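Local structure of CRISPR-associated endoribonuclease Cas6 1 (Methanocaldococcus jannaschii DSM 2661, 5YI6) at residues R2-I7 against L217-Y222; K53-S58 against N88-N93; L60-R65 against E70-I75; H23-A28 against I196-Y201. The protein is an endoribonuclease of the Cas6 family that probably cuts CRISPR transcripts into CRISPR RNAs for antiviral defence. All coordinates share one frame; numbering follows the deposited sequence.

Contact 1: R2-I7 against L217-Y222; sequences RESMRI and LIKFGY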
# COMPACT_ATOMS: atom_id res chain seq x y z
N ARG A 2 -15.01 5.80 -15.08
CA ARG A 2 -14.72 5.14 -13.81
C ARG A 2 -13.97 3.82 -14.01
O ARG A 2 -14.51 2.83 -14.51
CB ARG A 2 -16.02 4.93 -13.02
CG ARG A 2 -16.59 6.22 -12.46
CD ARG A 2 -17.83 6.01 -11.59
NE ARG A 2 -17.85 6.93 -10.45
CZ ARG A 2 -18.50 8.09 -10.43
NH1 ARG A 2 -19.19 8.51 -11.49
NH2 ARG A 2 -18.45 8.85 -9.34
N GLU A 3 -12.71 3.85 -13.59
CA GLU A 3 -11.75 2.76 -13.74
C GLU A 3 -10.71 2.95 -12.64
O GLU A 3 -10.80 3.89 -11.84
CB GLU A 3 -11.14 2.76 -15.15
CG GLU A 3 -10.53 4.08 -15.57
CD GLU A 3 -10.00 4.05 -17.00
OE1 GLU A 3 -9.67 2.95 -17.50
OE2 GLU A 3 -9.93 5.13 -17.63
N SER A 4 -9.71 2.08 -12.60
CA SER A 4 -8.72 2.22 -11.54
C SER A 4 -7.65 3.25 -11.91
O SER A 4 -7.55 3.73 -13.05
CB SER A 4 -8.07 0.86 -11.22
OG SER A 4 -7.28 0.38 -12.30
N MET A 5 -6.80 3.59 -10.93
CA MET A 5 -5.72 4.50 -11.23
C MET A 5 -4.59 4.28 -10.23
O MET A 5 -4.84 4.06 -9.04
CB MET A 5 -6.17 5.97 -11.19
CG MET A 5 -5.10 6.93 -11.67
SD MET A 5 -5.85 8.57 -11.77
CE MET A 5 -4.49 9.46 -12.55
N ARG A 6 -3.37 4.29 -10.76
CA ARG A 6 -2.15 4.25 -9.96
C ARG A 6 -1.30 5.47 -10.31
O ARG A 6 -1.13 5.80 -11.49
CB ARG A 6 -1.34 2.97 -10.22
CG ARG A 6 0.04 2.98 -9.49
CD ARG A 6 0.81 1.66 -9.67
NE ARG A 6 0.06 0.55 -9.05
CZ ARG A 6 0.63 -0.50 -8.47
NH1 ARG A 6 1.96 -0.61 -8.45
NH2 ARG A 6 -0.12 -1.45 -7.90
N ILE A 7 -0.74 6.14 -9.29
CA ILE A 7 0.16 7.25 -9.52
C ILE A 7 1.44 7.05 -8.72
O ILE A 7 1.48 6.37 -7.68
CB ILE A 7 -0.45 8.64 -9.20
CG1 ILE A 7 -0.85 8.74 -7.74
CG2 ILE A 7 -1.71 8.95 -10.10
CD1 ILE A 7 0.18 9.37 -6.84
N LEU A 217 -9.91 -9.92 -11.60
CA LEU A 217 -9.74 -10.06 -10.16
C LEU A 217 -8.31 -9.74 -9.74
O LEU A 217 -8.08 -9.09 -8.71
CB LEU A 217 -10.14 -11.46 -9.71
CG LEU A 217 -10.04 -11.78 -8.22
CD1 LEU A 217 -10.81 -10.76 -7.37
CD2 LEU A 217 -10.55 -13.20 -7.94
N ILE A 218 -7.32 -10.24 -10.49
CA ILE A 218 -5.93 -9.90 -10.18
C ILE A 218 -5.72 -8.39 -10.26
O ILE A 218 -5.04 -7.79 -9.41
CB ILE A 218 -4.98 -10.67 -11.11
CG1 ILE A 218 -5.12 -12.18 -10.86
CG2 ILE A 218 -3.52 -10.21 -10.90
CD1 ILE A 218 -4.41 -13.05 -11.93
N LYS A 219 -6.31 -7.75 -11.28
CA LYS A 219 -6.21 -6.31 -11.48
C LYS A 219 -6.81 -5.55 -10.30
O LYS A 219 -6.29 -4.50 -9.90
CB LYS A 219 -6.94 -5.94 -12.77
CG LYS A 219 -7.14 -4.47 -13.00
CD LYS A 219 -7.83 -4.19 -14.34
CE LYS A 219 -7.99 -2.69 -14.55
NZ LYS A 219 -8.85 -2.03 -13.52
N PHE A 220 -7.91 -6.07 -9.74
CA PHE A 220 -8.44 -5.46 -8.52
C PHE A 220 -7.44 -5.56 -7.36
O PHE A 220 -7.24 -4.59 -6.64
CB PHE A 220 -9.77 -6.11 -8.13
CG PHE A 220 -10.35 -5.58 -6.87
CD1 PHE A 220 -10.98 -4.34 -6.84
CD2 PHE A 220 -10.30 -6.36 -5.68
CE1 PHE A 220 -11.54 -3.84 -5.63
CE2 PHE A 220 -10.85 -5.87 -4.46
CZ PHE A 220 -11.49 -4.62 -4.45
N GLY A 221 -6.81 -6.72 -7.17
CA GLY A 221 -5.76 -6.78 -6.14
C GLY A 221 -4.59 -5.86 -6.44
O GLY A 221 -4.00 -5.25 -5.54
N TYR A 222 -4.26 -5.71 -7.72
CA TYR A 222 -3.16 -4.84 -8.12
C TYR A 222 -3.44 -3.39 -7.74
O TYR A 222 -2.53 -2.67 -7.31
CB TYR A 222 -2.95 -4.98 -9.63
CG TYR A 222 -1.61 -4.44 -10.07
CD1 TYR A 222 -0.45 -5.21 -9.94
CD2 TYR A 222 -1.50 -3.17 -10.62
CE1 TYR A 222 0.82 -4.71 -10.35
CE2 TYR A 222 -0.26 -2.65 -11.06
CZ TYR A 222 0.89 -3.43 -10.89
OH TYR A 222 2.12 -2.96 -11.30
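R6 sets off from strand 5-12 with CG anti to the backbone N, runs straight as far as CD and then turns at chi3 (-63°); this bend lays its guanidinium flat against the ring of Y222. The two planes are 10° apart and their centres 4.1 Å, an offset parallel stack of guanidinium on ring in which R6 NH2 lies 3.4 Å from Y222 CE2, over the rim of the ring. The same NH2 donates to the backbone O of Y222 at 2.8 Å. That oxygen sits in the guanidinium plane, but the donor is tilted from the carbonyl plane and the N-H...O angle is 130°, so the bond is bent. One tyrosine thus holds the arginine by a face and at an edge, which fixes its rotation. A salt bridge from NE to E223 and a second NH2 bond to V237 O add to the grip, and the buried positive charge is probably eased by E223. The phenol OH of Y222 is bonded to N239 N. Nearer the chain start, K219 is extended up to CE and turns at chi4, where NZ donates a hydrogen bond to S4 OG at 3.1 Å; both residues are partly exposed. The contact joins two parts of the fold: strand 5-12, whose M5 and I7 pack under helix 88-101 while its backbone pairs with strand 78-85, and helix 215-224, whose F220 packs on helix 158-174 and whose Y222 rests on strand 237-240.

Contact 2: K53-S58 against N88-N93; sequences KFFTFS and NEFIEN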
# COMPACT_ATOMS: atom_id res chain seq x y z
N LYS A 53 -11.89 3.04 2.17
CA LYS A 53 -10.76 2.18 2.51
C LYS A 53 -10.24 1.33 1.36
O LYS A 53 -9.33 0.52 1.57
CB LYS A 53 -11.12 1.32 3.72
CG LYS A 53 -11.30 2.19 4.98
CD LYS A 53 -11.36 1.35 6.24
CE LYS A 53 -11.26 2.21 7.49
NZ LYS A 53 -10.99 1.35 8.69
N PHE A 54 -10.72 1.54 0.13
CA PHE A 54 -10.31 0.72 -1.02
C PHE A 54 -9.21 1.41 -1.81
O PHE A 54 -9.40 1.78 -2.96
CB PHE A 54 -11.52 0.40 -1.89
CG PHE A 54 -12.55 -0.41 -1.15
CD1 PHE A 54 -12.32 -1.75 -0.88
CD2 PHE A 54 -13.73 0.20 -0.70
CE1 PHE A 54 -13.27 -2.51 -0.15
CE2 PHE A 54 -14.68 -0.56 0.00
CZ PHE A 54 -14.46 -1.91 0.27
N PHE A 55 -8.07 1.59 -1.15
CA PHE A 55 -6.88 2.12 -1.81
C PHE A 55 -5.67 1.61 -1.03
O PHE A 55 -5.81 1.11 0.09
CB PHE A 55 -6.86 3.66 -1.90
CG PHE A 55 -6.65 4.38 -0.58
CD1 PHE A 55 -5.37 4.84 -0.20
CD2 PHE A 55 -7.71 4.58 0.29
CE1 PHE A 55 -5.18 5.51 1.03
CE2 PHE A 55 -7.54 5.25 1.52
CZ PHE A 55 -6.26 5.71 1.89
N THR A 56 -4.50 1.73 -1.64
CA THR A 56 -3.27 1.33 -0.94
C THR A 56 -2.14 2.28 -1.32
O THR A 56 -2.28 3.11 -2.21
CB THR A 56 -2.88 -0.13 -1.25
OG1 THR A 56 -1.75 -0.51 -0.44
CG2 THR A 56 -2.54 -0.33 -2.79
N PHE A 57 -1.01 2.19 -0.59
CA PHE A 57 0.16 2.92 -1.00
C PHE A 57 1.39 2.15 -0.55
O PHE A 57 1.32 1.25 0.30
CB PHE A 57 0.15 4.38 -0.49
CG PHE A 57 -0.12 4.53 1.00
CD1 PHE A 57 0.95 4.62 1.91
CD2 PHE A 57 -1.44 4.65 1.47
CE1 PHE A 57 0.69 4.79 3.29
CE2 PHE A 57 -1.71 4.80 2.84
CZ PHE A 57 -0.64 4.89 3.76
N SER A 58 2.51 2.51 -1.15
CA SER A 58 3.76 1.77 -0.96
C SER A 58 4.54 2.37 0.22
O SER A 58 4.17 3.38 0.80
CB SER A 58 4.61 1.85 -2.24
OG SER A 58 5.12 3.18 -2.41
N ASN A 88 -10.89 5.73 -9.44
CA ASN A 88 -9.99 6.74 -10.00
C ASN A 88 -10.34 8.14 -9.53
O ASN A 88 -9.45 9.02 -9.51
CB ASN A 88 -9.93 6.67 -11.52
CG ASN A 88 -11.23 7.04 -12.16
OD1 ASN A 88 -12.30 6.69 -11.67
ND2 ASN A 88 -11.15 7.76 -13.28
N GLU A 89 -11.60 8.39 -9.18
CA GLU A 89 -11.94 9.72 -8.67
C GLU A 89 -11.26 10.00 -7.33
O GLU A 89 -10.85 11.13 -7.08
CB GLU A 89 -13.48 9.85 -8.54
CG GLU A 89 -13.91 11.20 -7.96
CD GLU A 89 -15.44 11.37 -7.91
OE1 GLU A 89 -16.16 10.45 -8.37
OE2 GLU A 89 -15.90 12.40 -7.38
N PHE A 90 -11.17 9.00 -6.45
CA PHE A 90 -10.41 9.19 -5.22
C PHE A 90 -8.98 9.61 -5.52
O PHE A 90 -8.45 10.55 -4.93
CB PHE A 90 -10.40 7.90 -4.37
CG PHE A 90 -9.42 7.96 -3.22
CD1 PHE A 90 -9.68 8.74 -2.11
CD2 PHE A 90 -8.22 7.25 -3.27
CE1 PHE A 90 -8.77 8.82 -1.05
CE2 PHE A 90 -7.31 7.32 -2.21
CZ PHE A 90 -7.59 8.10 -1.10
N ILE A 91 -8.34 8.88 -6.42
CA ILE A 91 -6.93 9.14 -6.70
C ILE A 91 -6.76 10.52 -7.33
O ILE A 91 -5.87 11.28 -6.94
CB ILE A 91 -6.33 8.04 -7.60
CG1 ILE A 91 -6.27 6.68 -6.86
CG2 ILE A 91 -4.90 8.43 -8.06
CD1 ILE A 91 -5.27 6.66 -5.70
N GLU A 92 -7.61 10.87 -8.29
CA GLU A 92 -7.48 12.19 -8.94
C GLU A 92 -7.68 13.31 -7.93
O GLU A 92 -6.93 14.30 -7.93
CB GLU A 92 -8.48 12.32 -10.09
CG GLU A 92 -8.24 11.36 -11.27
CD GLU A 92 -7.19 11.86 -12.25
OE1 GLU A 92 -6.41 12.79 -11.92
OE2 GLU A 92 -7.12 11.27 -13.36
N ASN A 93 -8.72 13.20 -7.08
CA ASN A 93 -8.97 14.24 -6.08
C ASN A 93 -7.83 14.35 -5.08
O ASN A 93 -7.42 15.46 -4.72
CB ASN A 93 -10.27 13.94 -5.34
CG ASN A 93 -11.50 14.31 -6.16
OD1 ASN A 93 -11.42 14.62 -7.33
ND2 ASN A 93 -12.66 14.19 -5.54
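F55 and F90 meet in the N-terminal ferredoxin-like domain, of the beta-alpha-beta-beta-alpha-beta type that is usual in Cas6 proteins. F55 comes just ahead of strand 56-57, at the border of the sheet, and F90 lies in the first turn of helix 88-101, which packs on that sheet through I91. Next to F55 the chain makes an inverse gamma turn centred on F54, and it starts at K53, by similarity the stabiliser of the transition state. The side chain of F55 is about 7 Å from that of Y32, by similarity the proton acceptor, so F55 lies near a probable catalytic residue. I35 of helix 23-35 touches both side chains, and the ring of F52 meets F90. F55 holds CG between its backbone N and carbonyl carbon (chi1 71°), while F90 has CG anti to N, and the side chains cross at about a right angle. The rings lie obliquely, planes 38° apart and centroids 4.6 Å. F90 brings CE2 and CZ over one face of F55: its CE2 is 3.4 Å from F55 CG, and its CZ stands 3.7 Å above the F55 ring plane, over the centre.

Contact 3: L60-R65 against E70-I75; sequences LQIRKR and EGIETI. With PO4 (phosphate ion), chain G.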
# COMPACT_ATOMS: atom_id res chain seq x y z
N LEU A 60 8.07 4.36 1.08
CA LEU A 60 8.87 5.33 0.31
C LEU A 60 9.98 4.58 -0.41
O LEU A 60 10.70 3.79 0.19
CB LEU A 60 9.45 6.41 1.23
CG LEU A 60 8.41 7.37 1.84
CD1 LEU A 60 9.00 8.24 2.98
CD2 LEU A 60 7.75 8.28 0.75
N GLN A 61 10.09 4.80 -1.71
CA GLN A 61 11.09 4.11 -2.52
C GLN A 61 12.22 5.08 -2.85
O GLN A 61 11.97 6.21 -3.26
CB GLN A 61 10.49 3.60 -3.83
CG GLN A 61 9.21 2.71 -3.63
CD GLN A 61 9.51 1.33 -3.04
OE1 GLN A 61 10.38 0.62 -3.55
NE2 GLN A 61 8.76 0.93 -1.98
N ILE A 62 13.46 4.61 -2.72
CA ILE A 62 14.63 5.44 -3.01
C ILE A 62 15.44 4.75 -4.10
O ILE A 62 15.74 3.56 -3.99
CB ILE A 62 15.50 5.66 -1.76
CG1 ILE A 62 14.69 6.35 -0.68
CG2 ILE A 62 16.84 6.42 -2.15
CD1 ILE A 62 15.46 6.52 0.61
N ARG A 63 15.78 5.50 -5.15
CA ARG A 63 16.50 4.90 -6.27
C ARG A 63 18.01 5.09 -6.14
O ARG A 63 18.76 4.14 -6.36
CB ARG A 63 16.03 5.50 -7.58
CG ARG A 63 14.58 5.16 -7.88
CD ARG A 63 14.19 5.86 -9.16
NE ARG A 63 12.75 5.72 -9.36
CZ ARG A 63 12.08 6.28 -10.36
NH1 ARG A 63 12.72 7.02 -11.26
NH2 ARG A 63 10.77 6.07 -10.45
N LYS A 64 18.45 6.28 -5.79
CA LYS A 64 19.89 6.56 -5.60
C LYS A 64 20.20 6.45 -4.11
O LYS A 64 20.12 7.43 -3.36
CB LYS A 64 20.23 7.92 -6.19
CG LYS A 64 20.17 7.89 -7.69
CD LYS A 64 20.53 9.22 -8.29
CE LYS A 64 21.84 9.73 -7.73
NZ LYS A 64 22.27 10.96 -8.44
N ARG A 65 20.54 5.26 -3.68
CA ARG A 65 20.42 4.92 -2.27
C ARG A 65 21.76 4.52 -1.66
O ARG A 65 22.66 4.03 -2.35
CB ARG A 65 19.41 3.79 -2.08
CG ARG A 65 19.82 2.54 -2.77
CD ARG A 65 18.61 1.82 -3.37
NE ARG A 65 17.54 1.67 -2.40
CZ ARG A 65 17.54 0.75 -1.44
NH1 ARG A 65 18.57 -0.08 -1.32
NH2 ARG A 65 16.51 0.68 -0.59
N GLU A 70 20.45 3.51 10.33
CA GLU A 70 19.09 3.86 10.72
C GLU A 70 18.08 3.82 9.59
O GLU A 70 16.88 3.88 9.86
CB GLU A 70 19.06 5.24 11.38
CG GLU A 70 19.88 5.32 12.67
CD GLU A 70 19.36 4.36 13.75
OE1 GLU A 70 18.14 4.05 13.77
OE2 GLU A 70 20.17 3.90 14.58
N GLY A 71 18.52 3.73 8.34
CA GLY A 71 17.59 3.74 7.22
C GLY A 71 18.33 3.77 5.90
O GLY A 71 19.53 3.46 5.83
N ILE A 72 17.59 4.18 4.87
CA ILE A 72 18.10 4.27 3.51
C ILE A 72 18.31 5.74 3.19
O ILE A 72 17.38 6.55 3.25
CB ILE A 72 17.15 3.62 2.49
CG1 ILE A 72 16.88 2.16 2.87
CG2 ILE A 72 17.72 3.75 1.07
CD1 ILE A 72 18.11 1.27 2.90
N GLU A 73 19.54 6.08 2.85
CA GLU A 73 19.87 7.44 2.46
C GLU A 73 19.52 7.68 1.01
O GLU A 73 19.83 6.85 0.15
CB GLU A 73 21.38 7.70 2.67
CG GLU A 73 21.75 9.10 2.20
CD GLU A 73 23.24 9.35 2.28
OE1 GLU A 73 23.92 8.50 2.85
OE2 GLU A 73 23.70 10.37 1.76
N THR A 74 18.87 8.82 0.72
CA THR A 74 18.66 9.26 -0.65
C THR A 74 19.71 10.32 -0.97
O THR A 74 19.77 11.38 -0.32
CB THR A 74 17.23 9.77 -0.91
OG1 THR A 74 17.23 10.43 -2.18
CG2 THR A 74 16.76 10.76 0.14
N ILE A 75 20.58 9.98 -1.92
CA ILE A 75 21.72 10.81 -2.25
C ILE A 75 21.25 12.10 -2.90
O ILE A 75 21.72 13.20 -2.56
CB ILE A 75 22.71 10.02 -3.13
CG1 ILE A 75 23.22 8.79 -2.36
CG2 ILE A 75 23.89 10.88 -3.62
CD1 ILE A 75 23.93 7.76 -3.24
P PO4 G . 10.24 8.82 -13.37
O1 PO4 G . 9.55 7.81 -12.49
O2 PO4 G . 10.25 10.19 -12.80
O3 PO4 G . 9.59 8.82 -14.72
O4 PO4 G . 11.70 8.40 -13.47
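I62 points at strand 71-74 and divides its branches between two residues. The I62 and I72 side chains run past each other in opposite directions, with I62 CD1 3.6 Å from I72 CG2; I62 crosses T74 at about a right angle, its CG2 3.6 Å from T74 CB. R65 meets I72 from another direction. With CG between the backbone N and the carbonyl carbon (chi1 62°) and further bends at chi2 and chi3, its chain folds back until NE donates to I62 O at 3.1 Å. That oxygen lies near the guanidinium plane, yet the donor stands above the carbonyl plane; one guanidinium face lies over I72 CG2, which is offset toward the rim of the group. The backbones are joined by a nearly straight bond from I75 N to K64 O, 3.0 Å and 178°. R65 CA is 3.2 Å from E73 O, a CA-H...O contact. R63 points away from the strand, fully extended, and presents its edge to a phosphate, NH1 to O4 at 2.8 Å and NH2 to O1 at 2.9 Å. R63 also has a salt bridge to E8 and a cation-pi contact with Y80, and K117 bonds the phosphate, an ion probably from the crystallisation liquor. R65 and T74, an antiparallel non-hydrogen-bonded pair, close the open end of a beta hairpin of strands 65-67 and 71-74, with the incoming loop 60-64 packed beside it; strand 17-20 widens the hairpin into a small antiparallel sheet.

Contact 4: H23-A28 against I196-Y201; sequences HQYYLA and IKNDIY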
# COMPACT_ATOMS: atom_id res chain seq x y z
N HIS A 23 9.94 3.99 8.84
CA HIS A 23 9.13 5.14 8.44
C HIS A 23 7.68 4.79 8.13
O HIS A 23 6.87 5.71 8.05
CB HIS A 23 9.72 5.83 7.20
CG HIS A 23 9.53 5.08 5.92
ND1 HIS A 23 10.46 4.17 5.45
CD2 HIS A 23 8.53 5.12 5.00
CE1 HIS A 23 10.02 3.67 4.31
NE2 HIS A 23 8.85 4.21 4.02
N GLN A 24 7.34 3.53 7.85
CA GLN A 24 5.99 3.26 7.31
C GLN A 24 4.91 3.79 8.25
O GLN A 24 3.91 4.35 7.80
CB GLN A 24 5.79 1.76 7.06
CG GLN A 24 4.56 1.42 6.14
CD GLN A 24 3.22 1.55 6.81
OE1 GLN A 24 3.09 1.35 8.04
NE2 GLN A 24 2.18 1.87 6.01
N TYR A 25 5.09 3.59 9.56
CA TYR A 25 4.08 4.03 10.53
C TYR A 25 3.82 5.54 10.43
O TYR A 25 2.66 6.01 10.46
CB TYR A 25 4.55 3.63 11.91
CG TYR A 25 3.70 4.10 13.06
CD1 TYR A 25 2.50 3.47 13.34
CD2 TYR A 25 4.11 5.16 13.87
CE1 TYR A 25 1.72 3.89 14.40
CE2 TYR A 25 3.34 5.57 14.94
CZ TYR A 25 2.13 4.93 15.20
OH TYR A 25 1.34 5.31 16.26
N TYR A 26 4.91 6.32 10.29
CA TYR A 26 4.79 7.78 10.17
C TYR A 26 4.25 8.20 8.82
O TYR A 26 3.53 9.20 8.72
CB TYR A 26 6.16 8.43 10.43
CG TYR A 26 6.65 7.98 11.77
CD1 TYR A 26 6.17 8.58 12.93
CD2 TYR A 26 7.56 6.93 11.90
CE1 TYR A 26 6.59 8.16 14.18
CE2 TYR A 26 7.99 6.50 13.16
CZ TYR A 26 7.50 7.13 14.28
OH TYR A 26 7.90 6.72 15.53
N LEU A 27 4.60 7.45 7.78
CA LEU A 27 4.04 7.70 6.46
C LEU A 27 2.53 7.51 6.48
O LEU A 27 1.77 8.35 5.99
CB LEU A 27 4.70 6.74 5.45
CG LEU A 27 4.06 6.67 4.06
CD1 LEU A 27 4.18 8.05 3.30
CD2 LEU A 27 4.73 5.56 3.22
N ALA A 28 2.08 6.40 7.07
CA ALA A 28 0.65 6.10 7.14
C ALA A 28 -0.08 7.19 7.88
O ALA A 28 -1.15 7.62 7.45
CB ALA A 28 0.41 4.75 7.87
N ILE A 196 1.61 -0.84 13.84
CA ILE A 196 0.30 -0.48 13.30
C ILE A 196 -0.52 0.36 14.25
O ILE A 196 -1.52 0.95 13.82
CB ILE A 196 -0.50 -1.70 12.83
CG1 ILE A 196 -0.52 -2.79 13.91
CG2 ILE A 196 0.08 -2.23 11.53
CD1 ILE A 196 -1.30 -4.03 13.51
N LYS A 197 -0.14 0.44 15.51
CA LYS A 197 -0.84 1.24 16.50
C LYS A 197 0.22 1.68 17.49
O LYS A 197 1.36 1.22 17.44
CB LYS A 197 -1.99 0.48 17.19
CG LYS A 197 -3.22 0.33 16.31
CD LYS A 197 -3.69 1.69 15.77
CE LYS A 197 -5.00 1.59 14.99
NZ LYS A 197 -5.31 2.86 14.26
N ASN A 198 -0.13 2.66 18.32
CA ASN A 198 0.85 3.19 19.27
C ASN A 198 1.62 2.06 19.93
O ASN A 198 2.81 2.21 20.23
CB ASN A 198 0.17 4.06 20.33
CG ASN A 198 -0.67 5.17 19.71
OD1 ASN A 198 -1.88 5.25 19.96
ND2 ASN A 198 -0.04 6.01 18.90
N ASP A 199 0.97 0.91 20.18
CA ASP A 199 1.71 -0.15 20.83
C ASP A 199 1.61 -1.51 20.16
O ASP A 199 2.08 -2.49 20.75
CB ASP A 199 1.21 -0.30 22.26
CG ASP A 199 1.18 1.01 23.00
OD1 ASP A 199 2.11 1.82 22.79
OD2 ASP A 199 0.23 1.23 23.76
N ILE A 200 1.03 -1.63 18.97
CA ILE A 200 0.86 -2.95 18.37
C ILE A 200 1.80 -3.10 17.18
O ILE A 200 1.81 -2.26 16.26
CB ILE A 200 -0.60 -3.22 17.96
CG1 ILE A 200 -1.51 -3.12 19.20
CG2 ILE A 200 -0.70 -4.61 17.34
CD1 ILE A 200 -3.00 -3.14 18.89
N TYR A 201 2.57 -4.18 17.20
CA TYR A 201 3.42 -4.54 16.08
C TYR A 201 2.90 -5.84 15.48
O TYR A 201 2.49 -6.76 16.20
CB TYR A 201 4.86 -4.68 16.53
CG TYR A 201 5.44 -3.36 17.00
CD1 TYR A 201 6.33 -2.63 16.21
CD2 TYR A 201 5.04 -2.82 18.23
CE1 TYR A 201 6.84 -1.40 16.66
CE2 TYR A 201 5.53 -1.61 18.68
CZ TYR A 201 6.43 -0.90 17.90
OH TYR A 201 6.91 0.31 18.37
O HOH W 1 2.16 6.68 18.11
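Y25 is the side chain that reaches the loop 196-201, and its approach to the backbone is loose packing. CG is anti to the backbone N (chi1 175°), which sends the ring outward from the helix with an edge to the loop: CE1 is 4.2 Å from I196 C and the hydroxyl OH 4.0 Å from K197 C. Among aromatic contacts, Y25 CD2 lies over the centre of the neighbouring Y26 ring, and R195 adds a cation-pi interaction with Y25. The polar contact is at the far end of the phenol, where Y25 OH lies 3.1 Å from N198 ND2, with the amide plane turned 80° from the ring. A water placed between these two groups is only 2.4 Å from each, and N198 is poorly ordered, so the bridge is doubtful in detail. Backbone bonds shape the loop itself: I196 N donates to I200 O at 2.8 Å, and I196 and K197 together face I200 as a classic beta bulge. R195 NE also bonds K197 O. The loop is the hairpin connection between strands 182-195 and 201-213 of the C-terminal half; Y25 stands near the start of helix 23-35, whose Q24 packs on M194 and whose L27 touches strand 103-106, so the contact spans the two halves at the surface.

Contacts 1 and 4 each join the N-terminal half to the C-terminal half, on opposite sides of the chain's centre and 26 Å apart between centres; contacts 2 and 3 lie within the N-terminal half. Contact 1 touches contact 2 through a salt bridge, R2 NH2 to E89 OE1 at 3.0 Å. Contact 2 meets contact 4 where F57 packs on L27 and A28, and contact 3 meets contact 4 at H23 NE2, 3.0 Å from L60 N, a probable hydrogen bond. The probable catalytic residues lie near contacts 2 and 4: K53 lies in segment 53-58 of contact 2, and the side chain of K197 is about 8 Å from those of Y32 and K53.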